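Local coordinates for protein beta-galactosidase (PDB 4MAD) that probably hydrolyses terminal, non-reducing beta-D-galactose residues from beta-D-galactosides, as a family 35 glycoside hydrolase, at residues M38-T43 with T65-N70. Sequence-based numbering, arbitrary orientation.
Sequences MHYFRT and TYVAWN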
ATOM      1  N   MET A  38       3.324  -0.595  12.862  1.00 14.50           N
ATOM      2  CA  MET A  38       3.761  -1.643  11.999  1.00 14.04           C
ATOM      3  C   MET A  38       2.544  -2.324  11.373  1.00 15.82           C
ATOM      4  O   MET A  38       1.655  -2.684  12.046  1.00 16.72           O
ATOM      5  CB  MET A  38       4.580  -2.672  12.753  1.00 15.23           C
ATOM      6  CG  MET A  38       4.961  -3.827  11.941  1.00 15.35           C
ATOM      7  SD  MET A  38       5.863  -5.125  12.842  1.00 19.49           S
ATOM      8  CE  MET A  38       5.927  -6.356  11.571  1.00 15.58           C
ATOM      9  N   HIS A  39       2.562  -2.486  10.079  1.00 14.39           N
ATOM     10  CA  HIS A  39       1.427  -3.073   9.385  1.00 15.49           C
ATOM     11  C   HIS A  39       1.664  -4.534   9.043  1.00 13.04           C
ATOM     12  O   HIS A  39       2.596  -4.850   8.378  1.00 15.03           O
ATOM     13  CB  HIS A  39       1.228  -2.334   8.091  1.00 14.20           C
ATOM     14  CG  HIS A  39       0.935  -0.889   8.252  1.00 14.56           C
ATOM     15  ND1 HIS A  39       0.539  -0.337   9.441  1.00 19.53           N
ATOM     16  CD2 HIS A  39       1.025   0.134   7.374  1.00 10.40           C
ATOM     17  CE1 HIS A  39       0.373   0.957   9.282  1.00 12.26           C
ATOM     18  NE2 HIS A  39       0.689   1.267   8.046  1.00 17.62           N
ATOM     19  N   TYR A  40       0.796  -5.412   9.481  1.00 16.80           N
ATOM     20  CA  TYR A  40       1.055  -6.816   9.270  1.00 18.72           C
ATOM     21  C   TYR A  40       1.231  -7.089   7.774  1.00 19.14           C
ATOM     22  O   TYR A  40       1.935  -7.956   7.398  1.00 16.00           O
ATOM     23  CB  TYR A  40      -0.033  -7.717   9.873  1.00 15.89           C
ATOM     24  CG  TYR A  40      -1.399  -7.368   9.435  1.00 14.80           C
ATOM     25  CD1 TYR A  40      -2.022  -8.074   8.460  1.00 14.27           C
ATOM     26  CD2 TYR A  40      -2.054  -6.351   9.998  1.00 16.17           C
ATOM     27  CE1 TYR A  40      -3.269  -7.718   8.013  1.00 17.93           C
ATOM     28  CE2 TYR A  40      -3.321  -5.996   9.579  1.00 17.78           C
ATOM     29  CZ  TYR A  40      -3.926  -6.673   8.557  1.00 17.80           C
ATOM     30  OH  TYR A  40      -5.153  -6.335   8.127  1.00 16.14           O
ATOM     31  N   PHE A  41       0.543  -6.308   6.965  1.00 18.03           N
ATOM     32  CA  PHE A  41       0.396  -6.597   5.541  1.00 16.04           C
ATOM     33  C   PHE A  41       1.584  -6.148   4.755  1.00 17.97           C
ATOM     34  O   PHE A  41       1.634  -6.329   3.580  1.00 19.29           O
ATOM     35  CB  PHE A  41      -0.886  -6.056   4.975  1.00 17.57           C
ATOM     36  CG  PHE A  41      -1.226  -4.643   5.383  1.00 17.62           C
ATOM     37  CD1 PHE A  41      -0.813  -3.588   4.622  1.00 18.68           C
ATOM     38  CD2 PHE A  41      -1.962  -4.375   6.510  1.00 13.23           C
ATOM     39  CE1 PHE A  41      -1.181  -2.356   4.942  1.00 14.50           C
ATOM     40  CE2 PHE A  41      -2.287  -3.130   6.826  1.00 15.47           C
ATOM     41  CZ  PHE A  41      -1.888  -2.125   6.046  1.00 15.70           C
ATOM     42  N   ARG A  42       2.531  -5.579   5.460  1.00 15.03           N
ATOM     43  CA  ARG A  42       3.723  -5.050   4.843  1.00 14.14           C
ATOM     44  C   ARG A  42       5.044  -5.795   5.157  1.00 13.94           C
ATOM     45  O   ARG A  42       6.049  -5.402   4.713  1.00 15.17           O
ATOM     46  CB  ARG A  42       3.830  -3.574   5.122  1.00 15.13           C
ATOM     47  CG  ARG A  42       2.923  -2.764   4.245  1.00 17.86           C
ATOM     48  CD  ARG A  42       2.877  -1.298   4.586  1.00 16.26           C
ATOM     49  NE  ARG A  42       2.536  -0.460   3.464  1.00 15.95           N
ATOM     50  CZ  ARG A  42       1.694   0.564   3.483  1.00 15.47           C
ATOM     51  NH1 ARG A  42       1.114   0.915   4.597  1.00 13.64           N
ATOM     52  NH2 ARG A  42       1.496   1.262   2.383  1.00 12.93           N
ATOM     53  N   THR A  43       4.976  -6.874   5.935  1.00 12.70           N
ATOM     54  CA  THR A  43       6.130  -7.706   6.215  1.00 14.35           C
ATOM     55  C   THR A  43       5.718  -9.179   6.126  1.00 16.77           C
ATOM     56  O   THR A  43       4.687  -9.500   6.523  1.00 15.64           O
ATOM     57  CB  THR A  43       6.711  -7.351   7.580  1.00 18.95           C
ATOM     58  OG1 THR A  43       7.238  -6.035   7.522  1.00 17.37           O
ATOM     59  CG2 THR A  43       7.754  -8.345   7.990  1.00 13.86           C
ATOM     60  N   THR A  65      -1.526  -1.098  14.287  1.00 14.38           N
ATOM     61  CA  THR A  65      -1.662  -1.444  12.909  1.00 14.33           C
ATOM     62  C   THR A  65      -3.014  -1.057  12.358  1.00 16.11           C
ATOM     63  O   THR A  65      -3.972  -1.135  13.022  1.00 17.56           O
ATOM     64  CB  THR A  65      -1.471  -2.938  12.667  1.00 16.12           C
ATOM     65  OG1 THR A  65      -1.442  -3.216  11.274  1.00 16.37           O
ATOM     66  CG2 THR A  65      -2.582  -3.700  13.308  1.00 16.28           C
ATOM     67  N   TYR A  66      -3.042  -0.667  11.101  1.00 15.15           N
ATOM     68  CA  TYR A  66      -4.252  -0.593  10.336  1.00 16.70           C
ATOM     69  C   TYR A  66      -4.719  -1.995   9.979  1.00 16.56           C
ATOM     70  O   TYR A  66      -3.975  -2.908  10.118  1.00 17.32           O
ATOM     71  CB  TYR A  66      -4.032   0.131   9.021  1.00 16.65           C
ATOM     72  CG  TYR A  66      -3.941   1.618   9.062  1.00 13.63           C
ATOM     73  CD1 TYR A  66      -4.953   2.391   9.545  1.00 14.56           C
ATOM     74  CD2 TYR A  66      -2.859   2.258   8.519  1.00 18.74           C
ATOM     75  CE1 TYR A  66      -4.854   3.767   9.530  1.00 20.12           C
ATOM     76  CE2 TYR A  66      -2.770   3.583   8.510  1.00 18.16           C
ATOM     77  CZ  TYR A  66      -3.764   4.364   9.009  1.00 20.10           C
ATOM     78  OH  TYR A  66      -3.643   5.722   9.003  1.00 19.15           O
ATOM     79  N   VAL A  67      -5.969  -2.113   9.537  1.00 16.25           N
ATOM     80  CA  VAL A  67      -6.506  -3.323   8.926  1.00 17.38           C
ATOM     81  C   VAL A  67      -6.877  -3.047   7.478  1.00 16.64           C
ATOM     82  O   VAL A  67      -7.605  -2.174   7.250  1.00 14.35           O
ATOM     83  CB  VAL A  67      -7.807  -3.801   9.592  1.00 17.06           C
ATOM     84  CG1 VAL A  67      -8.233  -5.042   8.991  1.00 19.30           C
ATOM     85  CG2 VAL A  67      -7.639  -3.968  11.099  1.00 19.88           C
ATOM     86  N   ALA A  68      -6.408  -3.859   6.541  1.00 18.44           N
ATOM     87  CA  ALA A  68      -6.561  -3.600   5.140  1.00 15.04           C
ATOM     88  C   ALA A  68      -7.759  -4.393   4.595  1.00 16.45           C
ATOM     89  O   ALA A  68      -7.657  -5.534   4.335  1.00 17.04           O
ATOM     90  CB  ALA A  68      -5.315  -3.991   4.427  1.00 14.56           C
ATOM     91  N   TRP A  69      -8.875  -3.728   4.398  1.00 15.32           N
ATOM     92  CA  TRP A  69     -10.079  -4.394   3.958  1.00 15.75           C
ATOM     93  C   TRP A  69      -9.866  -5.105   2.631  1.00 17.04           C
ATOM     94  O   TRP A  69     -10.202  -6.201   2.507  1.00 15.81           O
ATOM     95  CB  TRP A  69     -11.194  -3.348   3.817  1.00 15.90           C
ATOM     96  CG  TRP A  69     -12.557  -3.830   3.420  1.00 14.25           C
ATOM     97  CD1 TRP A  69     -12.951  -5.095   3.188  1.00 17.86           C
ATOM     98  CD2 TRP A  69     -13.706  -3.008   3.178  1.00 16.54           C
ATOM     99  NE1 TRP A  69     -14.283  -5.127   2.847  1.00 16.29           N
ATOM    100  CE2 TRP A  69     -14.760  -3.851   2.837  1.00 19.14           C
ATOM    101  CE3 TRP A  69     -13.946  -1.651   3.248  1.00 16.43           C
ATOM    102  CZ2 TRP A  69     -16.016  -3.366   2.558  1.00 17.51           C
ATOM    103  CZ3 TRP A  69     -15.218  -1.181   2.969  1.00 17.70           C
ATOM    104  CH2 TRP A  69     -16.216  -2.035   2.637  1.00 18.69           C
ATOM    105  N   ASN A  70      -9.218  -4.445   1.680  1.00 17.74           N
ATOM    106  CA  ASN A  70      -8.973  -5.043   0.376  1.00 18.93           C
ATOM    107  C   ASN A  70      -8.197  -6.363   0.495  1.00 17.19           C
ATOM    108  O   ASN A  70      -8.383  -7.249  -0.274  1.00 18.43           O
ATOM    109  CB  ASN A  70      -8.341  -4.068  -0.647  1.00 16.30           C
ATOM    110  CG  ASN A  70      -7.032  -3.420  -0.164  1.00 19.41           C
ATOM    111  OD1 ASN A  70      -6.568  -3.700   0.850  1.00 16.16           O
ATOM    112  ND2 ASN A  70      -6.483  -2.538  -0.976  1.00 15.72           N
TER
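Tyr40 carries CG between the backbone N and the carbonyl carbon (chi1 53°), and Phe41 takes the same torsion, which sends both rings from the 3-10 turn 40-42 across to the chain leaving strand 62-66. The Tyr40 ring runs edge-on along this chain: CD2 meets Thr65 OG1, CE2 lies 3.2 Å from Tyr66 O, and OH reaches Val67 and Ala68. There Ala68 N, at the N-cap of helix 69-72, donates to Tyr40 OH over 3.2 Å, nearly straight at 160°; the hydroxyl is also hydrogen-bonded to His72 of that helix. Phe41 is sandwiched. Ala68 CB makes a CH-pi contact with one face, 4.0 Å from the ring centroid, while His39 CB packs over the centre of the other; Tyr66 O sits at the ring's edge. That carbonyl is gripped in its own plane, on a lone pair, by Thr65 OG1 at 2.8 Å. The side chains of His39 and Tyr66 run alongside each other, their rings meeting obliquely with planes at 49°; His39 ND1 is buried here without a partner in the model. A phenylalanine in place of Tyr40 would probably leave the Ala68 amide and the His72 side chain without their shared hydroxyl partner. The contact joins the C-terminal ends of neighbouring parallel strands 34-38 and 62-66 of the (beta/alpha)8 barrel. Tyr66's side chain comes within about 3 Å of that of Glu247, the predicted nucleophile, and its hydroxyl is hydrogen-bonded to Asn170. Chemically, one phenol ties turn to helix start, and the Thr65 bond, with two ring edges against the same oxygen, probably steadies the Tyr66 carbonyl.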